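Local structure of beta-glucoside phosphorylase BglX (Unidentified, 5VQE) at residues A[541-545]-A[546-550]; A[251-254]-A[255-258]; A[62-65]-A[66-69]. The protein probably transfers glucose from beta-glucosides to phosphate as a phosphorylase of glycoside hydrolase family 3. All blocks are in the same frame, centred on the assembly; numbering follows the deposited sequence.

Along the chain, contact 3 comes first, then contact 2, then contact 1. Contacts 2 and 3 both lie in the N-terminal family 3 region, of the TIM-barrel clan. Their centres are about 41 Å apart. Contact 3 follows strand 61-64, and it alone of the three holds a residue of the sugar pocket. Contact 2 follows helix 246-252, near the surface. Contact 1 ends helix 534-544, beside the mixed six-stranded sheet of the later chain. Its centre is about 37 Å from that of contact 3 and about 56 Å from that of contact 2, across the chain's centre. They are separate local features: a strand-to-helix loop, a turn after a helix and a helix end.

Contact 1: residues A[541-545]-A[546-550]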
loop_
_atom_site.group_PDB
_atom_site.type_symbol
_atom_site.label_atom_id
_atom_site.label_comp_id
_atom_site.label_asym_id
_atom_site.label_seq_id
_atom_site.Cartn_x
_atom_site.Cartn_y
_atom_site.Cartn_z
ATOM N N ILE A 541 -6.739 -20.435 -14.274
ATOM C CA ILE A 541 -7.421 -21.520 -14.974
ATOM C C ILE A 541 -6.740 -21.800 -16.304
ATOM O O ILE A 541 -6.435 -22.952 -16.630
ATOM C CB ILE A 541 -8.911 -21.176 -15.158
ATOM C CG1 ILE A 541 -9.666 -21.355 -13.839
ATOM C CG2 ILE A 541 -9.549 -22.016 -16.275
ATOM C CD1 ILE A 541 -9.795 -22.809 -13.364
ATOM N N GLU A 542 -6.489 -20.751 -17.096
ATOM C CA GLU A 542 -5.862 -20.963 -18.396
ATOM C C GLU A 542 -4.533 -21.686 -18.248
ATOM O O GLU A 542 -4.202 -22.566 -19.051
ATOM C CB GLU A 542 -5.677 -19.628 -19.120
ATOM C CG GLU A 542 -6.977 -18.910 -19.418
ATOM C CD GLU A 542 -7.916 -19.753 -20.262
ATOM O OE1 GLU A 542 -7.460 -20.259 -21.305
ATOM O OE2 GLU A 542 -9.092 -19.931 -19.875
ATOM N N LYS A 543 -3.759 -21.346 -17.219
ATOM C CA LYS A 543 -2.425 -21.913 -17.097
ATOM C C LYS A 543 -2.465 -23.325 -16.526
ATOM O O LYS A 543 -1.677 -24.186 -16.934
ATOM C CB LYS A 543 -1.564 -20.987 -16.243
ATOM C CG LYS A 543 -1.242 -19.672 -16.949
ATOM C CD LYS A 543 -0.772 -18.597 -15.977
ATOM C CE LYS A 543 -0.747 -17.225 -16.632
ATOM N NZ LYS A 543 0.074 -17.207 -17.876
ATOM N N LEU A 544 -3.371 -23.585 -15.585
ATOM C CA LEU A 544 -3.510 -24.939 -15.064
ATOM C C LEU A 544 -3.938 -25.906 -16.161
ATOM O O LEU A 544 -3.480 -27.050 -16.200
ATOM C CB LEU A 544 -4.515 -24.962 -13.920
ATOM C CG LEU A 544 -4.081 -24.232 -12.651
ATOM C CD1 LEU A 544 -5.230 -24.188 -11.655
ATOM C CD2 LEU A 544 -2.864 -24.876 -12.036
ATOM N N MET A 545 -4.810 -25.457 -17.062
ATOM C CA MET A 545 -5.272 -26.276 -18.175
ATOM C C MET A 545 -4.271 -26.338 -19.322
ATOM O O MET A 545 -4.514 -27.063 -20.292
ATOM C CB MET A 545 -6.612 -25.748 -18.687
ATOM C CG MET A 545 -7.711 -25.694 -17.638
ATOM S SD MET A 545 -7.931 -27.265 -16.768
ATOM C CE MET A 545 -8.481 -28.321 -18.110
ATOM N N GLY A 546 -3.155 -25.617 -19.235
ATOM C CA GLY A 546 -2.124 -25.704 -20.248
ATOM C C GLY A 546 -2.380 -24.885 -21.493
ATOM O O GLY A 546 -1.664 -25.058 -22.485
ATOM N N ARG A 547 -3.383 -24.010 -21.480
ATOM C CA ARG A 547 -3.637 -23.103 -22.588
ATOM C C ARG A 547 -2.819 -21.821 -22.504
ATOM O O ARG A 547 -2.834 -21.029 -23.451
ATOM C CB ARG A 547 -5.124 -22.747 -22.643
ATOM C CG ARG A 547 -6.046 -23.950 -22.804
ATOM C CD ARG A 547 -7.474 -23.507 -23.069
ATOM N NE ARG A 547 -8.124 -22.911 -21.906
ATOM C CZ ARG A 547 -8.909 -23.566 -21.052
ATOM N NH1 ARG A 547 -9.151 -24.866 -21.208
ATOM N NH2 ARG A 547 -9.457 -22.917 -20.034
ATOM N N SER A 548 -2.125 -21.586 -21.393
ATOM C CA SER A 548 -1.314 -20.388 -21.210
ATOM C C SER A 548 -0.081 -20.782 -20.416
ATOM O O SER A 548 -0.197 -21.483 -19.407
ATOM C CB SER A 548 -2.100 -19.286 -20.480
ATOM O OG SER A 548 -1.267 -18.188 -20.132
ATOM N N SER A 549 1.091 -20.356 -20.878
ATOM C CA SER A 549 2.324 -20.719 -20.201
ATOM C C SER A 549 2.470 -19.941 -18.895
ATOM O O SER A 549 1.917 -18.850 -18.731
ATOM C CB SER A 549 3.529 -20.445 -21.098
ATOM O OG SER A 549 3.570 -19.083 -21.474
ATOM N N PHE A 550 3.212 -20.526 -17.959
ATOM C CA PHE A 550 3.636 -19.810 -16.759
ATOM C C PHE A 550 4.810 -18.912 -17.114
ATOM O O PHE A 550 5.828 -19.381 -17.636
ATOM C CB PHE A 550 4.019 -20.782 -15.647
ATOM C CG PHE A 550 2.853 -21.506 -15.061
ATOM C CD1 PHE A 550 2.064 -20.906 -14.096
ATOM C CD2 PHE A 550 2.536 -22.787 -15.481
ATOM C CE1 PHE A 550 0.983 -21.567 -13.554
ATOM C CE2 PHE A 550 1.459 -23.458 -14.945
ATOM C CZ PHE A 550 0.677 -22.849 -13.978
HETATM O O HOH W 1 -5.641 -18.991 -23.025
HETATM O O HOH W 2 0.685 -24.064 -18.738
#
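Lys543 NZ is gripped by two groups of the 546-550 segment. It donates to Ser549 O at 2.6 Å and to Ser548 OG at 2.8 Å. Asp389 adds a salt bridge to the same ammonium, so the buried lysine end is satisfied and its charge probably balanced. The lysine chain runs extended and bends at its last torsion (chi4 -55°), which brings NZ round to the serine pair. Phe550 lies against the root of this chain. Lys543 CB sits over one ring face in a CH-pi contact, 3.9 Å from the Phe550 centroid.

Glu542 and Arg547 form the second link. The guanidinium grips the carboxylate side-on with two nitrogens. Arg547 NE to Glu542 OE1 measures 2.8 Å, and Arg547 NH2 to Glu542 OE2 measures 3.0 Å. Both hydrogen bonds are nearly straight, but the two flat groups are turned 47° apart and the donors stand above the carboxylate plane. Met545 CB covers one guanidinium face, 3.7 Å from Arg547 NH1.

The backbone here is a Schellman motif. Gly546 takes positive phi (81°), Arg547 N donates to Glu542 O at 2.9 Å, and Gly546 N donates to Lys543 O at 3.1 Å. A water bridges Lys543 O and Ser548 O.

The motif ends helix 534-544 beside the mixed sheet. Leu544 and Phe550 pack on Ile527 of strand 525-528. Ile541 meets Phe434, Leu437 and Leu438 of helix 429-441, and Glu441 of that helix also pairs with Arg547.

Contact 2: residues A[251-254]-A[255-258]; sequences MVNP and LIKD
Asn253 and Ile256 are brought together by two extended first torsions. In Asn253, CG is anti to the backbone N (chi1 -177°), which lays the amide beside the start of the 255-258 segment. In Ile256, CG1 takes the matching place (chi1 -164°), and the two side chains cross at about a right angle. The amide meets the branch point of the isoleucine. Asn253 CG lies 3.8 Å from Ile256 CB, and Asn253 ND2 is equally near that CB. The methyl Ile256 CG2 instead lies against the backbone, 3.3 Å from Asn253 O.

That carbonyl closes a type I beta turn from Asn253 to Ile256. Ile256 N donates to Asn253 O at 3.0 Å in a nearly straight hydrogen bond (169°). The donor comes from above the carbonyl plane. Pro254 and Leu255 form the two central corners. Asn253 OD1 accepts a weak bond from Leu255 N at 3.3 Å, in the manner of an Asx turn. A water donates to both Pro254 O and Ile256 O and spans the turn.

The turn directly follows helix 246-252. Ile256 is buried and folds back on Thr249 and Arg250 of that helix. It also touches Glu269 of helix 268-278, which accepts a weak bond from Asn253 ND2. Just before the turn, Met251 and Val252 pack on Ile274 of helix 268-278, and Met251 reaches Met220 of helix 216-232.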
loop_
_atom_site.group_PDB
_atom_site.type_symbol
_atom_site.label_atom_id
_atom_site.label_comp_id
_atom_site.label_asym_id
_atom_site.label_seq_id
_atom_site.Cartn_x
_atom_site.Cartn_y
_atom_site.Cartn_z
ATOM N N MET A 251 24.548 7.298 13.877
ATOM C CA MET A 251 25.534 7.838 12.947
ATOM C C MET A 251 25.434 9.352 12.890
ATOM O O MET A 251 26.453 10.053 12.906
ATOM C CB MET A 251 25.345 7.237 11.551
ATOM C CG MET A 251 26.264 7.832 10.472
ATOM S SD MET A 251 25.866 7.279 8.805
ATOM C CE MET A 251 24.502 8.367 8.441
ATOM N N VAL A 252 24.207 9.876 12.846
ATOM C CA VAL A 252 24.009 11.321 12.823
ATOM C C VAL A 252 24.367 11.935 14.170
ATOM O O VAL A 252 24.959 13.019 14.229
ATOM C CB VAL A 252 22.556 11.646 12.426
ATOM C CG1 VAL A 252 22.293 13.142 12.519
ATOM C CG2 VAL A 252 22.256 11.117 11.006
ATOM N N ASN A 253 24.005 11.263 15.266
ATOM C CA ASN A 253 24.106 11.808 16.622
ATOM C C ASN A 253 24.722 10.733 17.505
ATOM O O ASN A 253 24.007 9.996 18.199
ATOM C CB ASN A 253 22.733 12.240 17.147
ATOM C CG ASN A 253 22.798 12.872 18.534
ATOM O OD1 ASN A 253 23.835 12.856 19.193
ATOM N ND2 ASN A 253 21.674 13.418 18.982
ATOM N N PRO A 254 26.051 10.603 17.492
ATOM C CA PRO A 254 26.686 9.492 18.221
ATOM C C PRO A 254 26.368 9.452 19.703
ATOM O O PRO A 254 26.444 8.371 20.300
ATOM C CB PRO A 254 28.180 9.727 17.977
ATOM C CG PRO A 254 28.231 10.436 16.677
ATOM C CD PRO A 254 27.021 11.330 16.656
ATOM N N LEU A 255 26.010 10.577 20.318
ATOM C CA LEU A 255 25.786 10.625 21.757
ATOM C C LEU A 255 24.338 10.378 22.140
ATOM O O LEU A 255 24.021 10.379 23.334
ATOM C CB LEU A 255 26.223 11.982 22.321
ATOM C CG LEU A 255 27.722 12.266 22.439
ATOM C CD1 LEU A 255 27.935 13.622 23.082
ATOM C CD2 LEU A 255 28.422 11.193 23.236
ATOM N N ILE A 256 23.454 10.170 21.165
ATOM C CA ILE A 256 22.044 9.992 21.479
ATOM C C ILE A 256 21.871 8.792 22.400
ATOM O O ILE A 256 22.511 7.745 22.232
ATOM C CB ILE A 256 21.220 9.827 20.191
ATOM C CG1 ILE A 256 19.739 10.051 20.492
ATOM C CG2 ILE A 256 21.444 8.449 19.583
ATOM C CD1 ILE A 256 18.858 10.147 19.258
ATOM N N LYS A 257 21.002 8.941 23.384
ATOM C CA LYS A 257 20.683 7.836 24.271
ATOM C C LYS A 257 19.519 7.026 23.704
ATOM O O LYS A 257 18.624 7.561 23.043
ATOM C CB LYS A 257 20.356 8.352 25.670
ATOM C CG LYS A 257 21.542 9.054 26.342
ATOM N N ASP A 258 19.558 5.718 23.962
ATOM C CA ASP A 258 18.565 4.800 23.406
ATOM C C ASP A 258 17.149 5.341 23.559
ATOM O O ASP A 258 16.356 5.315 22.608
ATOM C CB ASP A 258 18.693 3.433 24.081
ATOM C CG ASP A 258 19.916 2.667 23.615
ATOM O OD1 ASP A 258 20.531 3.081 22.611
ATOM O OD2 ASP A 258 20.262 1.651 24.256
HETATM O O HOH W 3 25.063 7.103 21.961
#

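Contact 3: residues A[62-65]-A[66-69]; sequences VMYR and PFKA
Pro66 meets the folded side chain of Arg65, with Pro66 CD 3.3 Å from Arg65 NE. Bends at chi2 and chi3 fold the arginine back so that NE comes beside Pro66 CD.

Phe67 comes next. Its CG sits between the backbone N and the carbonyl carbon (chi1 52°), the crowded position, and this lays the ring back against the end of strand 61-64. Phe67 CD1 lies 3.1 Å from Arg65 O. The ring directs its edge at the Tyr64 face in an offset edge-to-face pair, with centroids 5.6 Å apart and planes at 62°. The nearest carbons are Phe67 CZ and Tyr64 CD1, at 4.0 Å. Phe75 meets the Phe67 ring as well. With an alanine here the edge is gone, and a gap is likely to open beside Tyr64 and Phe75.

Lys68 takes the N-cap position of helix 69-82. Ala69 starts the helix, and its N bonds to Asp106.

Strand, loop and helix form a beta-alpha unit of the family 3 TIM-like barrel. Parallel strands 38-42 and 88-91 flank strand 61-64. Met63 touches the bound 2-deoxy-2-fluoroglucose, so this strand end lines the sugar pocket.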
loop_
_atom_site.group_PDB
_atom_site.type_symbol
_atom_site.label_atom_id
_atom_site.label_comp_id
_atom_site.label_asym_id
_atom_site.label_seq_id
_atom_site.Cartn_x
_atom_site.Cartn_y
_atom_site.Cartn_z
ATOM N N VAL A 62 -7.299 16.068 2.883
ATOM C CA VAL A 62 -8.100 14.940 3.334
ATOM C C VAL A 62 -7.629 13.698 2.594
ATOM O O VAL A 62 -7.004 13.782 1.535
ATOM C CB VAL A 62 -9.614 15.143 3.107
ATOM C CG1 VAL A 62 -10.110 16.349 3.872
ATOM C CG2 VAL A 62 -9.920 15.295 1.624
ATOM N N MET A 63 -7.934 12.534 3.170
ATOM C CA MET A 63 -7.759 11.248 2.504
ATOM C C MET A 63 -9.088 10.506 2.501
ATOM O O MET A 63 -9.750 10.414 3.538
ATOM C CB MET A 63 -6.700 10.375 3.187
ATOM C CG MET A 63 -6.313 9.157 2.324
ATOM S SD MET A 63 -5.631 7.723 3.187
ATOM C CE MET A 63 -7.116 7.056 3.930
ATOM N N TYR A 64 -9.474 9.986 1.339
ATOM C CA TYR A 64 -10.685 9.185 1.205
ATOM C C TYR A 64 -10.358 7.734 1.536
ATOM O O TYR A 64 -9.451 7.143 0.936
ATOM C CB TYR A 64 -11.263 9.255 -0.213
ATOM C CG TYR A 64 -11.743 10.617 -0.682
ATOM C CD1 TYR A 64 -12.237 11.551 0.211
ATOM C CD2 TYR A 64 -11.717 10.953 -2.027
ATOM C CE1 TYR A 64 -12.678 12.782 -0.216
ATOM C CE2 TYR A 64 -12.157 12.193 -2.465
ATOM C CZ TYR A 64 -12.640 13.098 -1.552
ATOM O OH TYR A 64 -13.080 14.329 -1.972
ATOM N N ARG A 65 -11.080 7.170 2.501
ATOM C CA ARG A 65 -11.173 5.725 2.637
ATOM C C ARG A 65 -11.925 5.168 1.437
ATOM O O ARG A 65 -12.518 5.921 0.663
ATOM C CB ARG A 65 -11.888 5.353 3.930
ATOM C CG ARG A 65 -11.056 5.571 5.189
ATOM C CD ARG A 65 -9.893 4.578 5.308
ATOM N NE ARG A 65 -10.311 3.191 5.120
ATOM C CZ ARG A 65 -11.063 2.513 5.982
ATOM N NH1 ARG A 65 -11.495 3.091 7.095
ATOM N NH2 ARG A 65 -11.393 1.255 5.727
ATOM N N PRO A 66 -11.925 3.847 1.254
ATOM C CA PRO A 66 -12.631 3.277 0.098
ATOM C C PRO A 66 -14.140 3.372 0.230
ATOM O O PRO A 66 -14.753 2.705 1.070
ATOM C CB PRO A 66 -12.171 1.811 0.074
ATOM C CG PRO A 66 -10.996 1.738 0.967
ATOM C CD PRO A 66 -11.173 2.820 1.991
ATOM N N PHE A 67 -14.741 4.232 -0.577
ATOM C CA PHE A 67 -16.171 4.193 -0.819
ATOM C C PHE A 67 -16.370 4.457 -2.311
ATOM O O PHE A 67 -15.414 4.429 -3.091
ATOM C CB PHE A 67 -16.906 5.158 0.124
ATOM C CG PHE A 67 -16.375 6.564 0.120
ATOM C CD1 PHE A 67 -15.387 6.950 1.013
ATOM C CD2 PHE A 67 -16.890 7.506 -0.746
ATOM C CE1 PHE A 67 -14.907 8.245 1.024
ATOM C CE2 PHE A 67 -16.413 8.809 -0.739
ATOM C CZ PHE A 67 -15.419 9.176 0.148
ATOM N N LYS A 68 -17.610 4.693 -2.725
ATOM C CA LYS A 68 -17.933 4.655 -4.147
ATOM C C LYS A 68 -17.379 5.864 -4.890
ATOM O O LYS A 68 -17.387 6.991 -4.386
ATOM C CB LYS A 68 -19.448 4.577 -4.349
ATOM C CG LYS A 68 -20.016 3.187 -4.111
ATOM C CD LYS A 68 -21.516 3.146 -4.366
ATOM C CE LYS A 68 -22.153 1.871 -3.812
ATOM N NZ LYS A 68 -22.258 1.904 -2.324
ATOM N N ALA A 69 -16.928 5.618 -6.125
ATOM C CA ALA A 69 -16.338 6.675 -6.935
ATOM C C ALA A 69 -17.271 7.867 -7.074
ATOM O O ALA A 69 -16.832 9.020 -7.017
ATOM C CB ALA A 69 -15.981 6.134 -8.316
#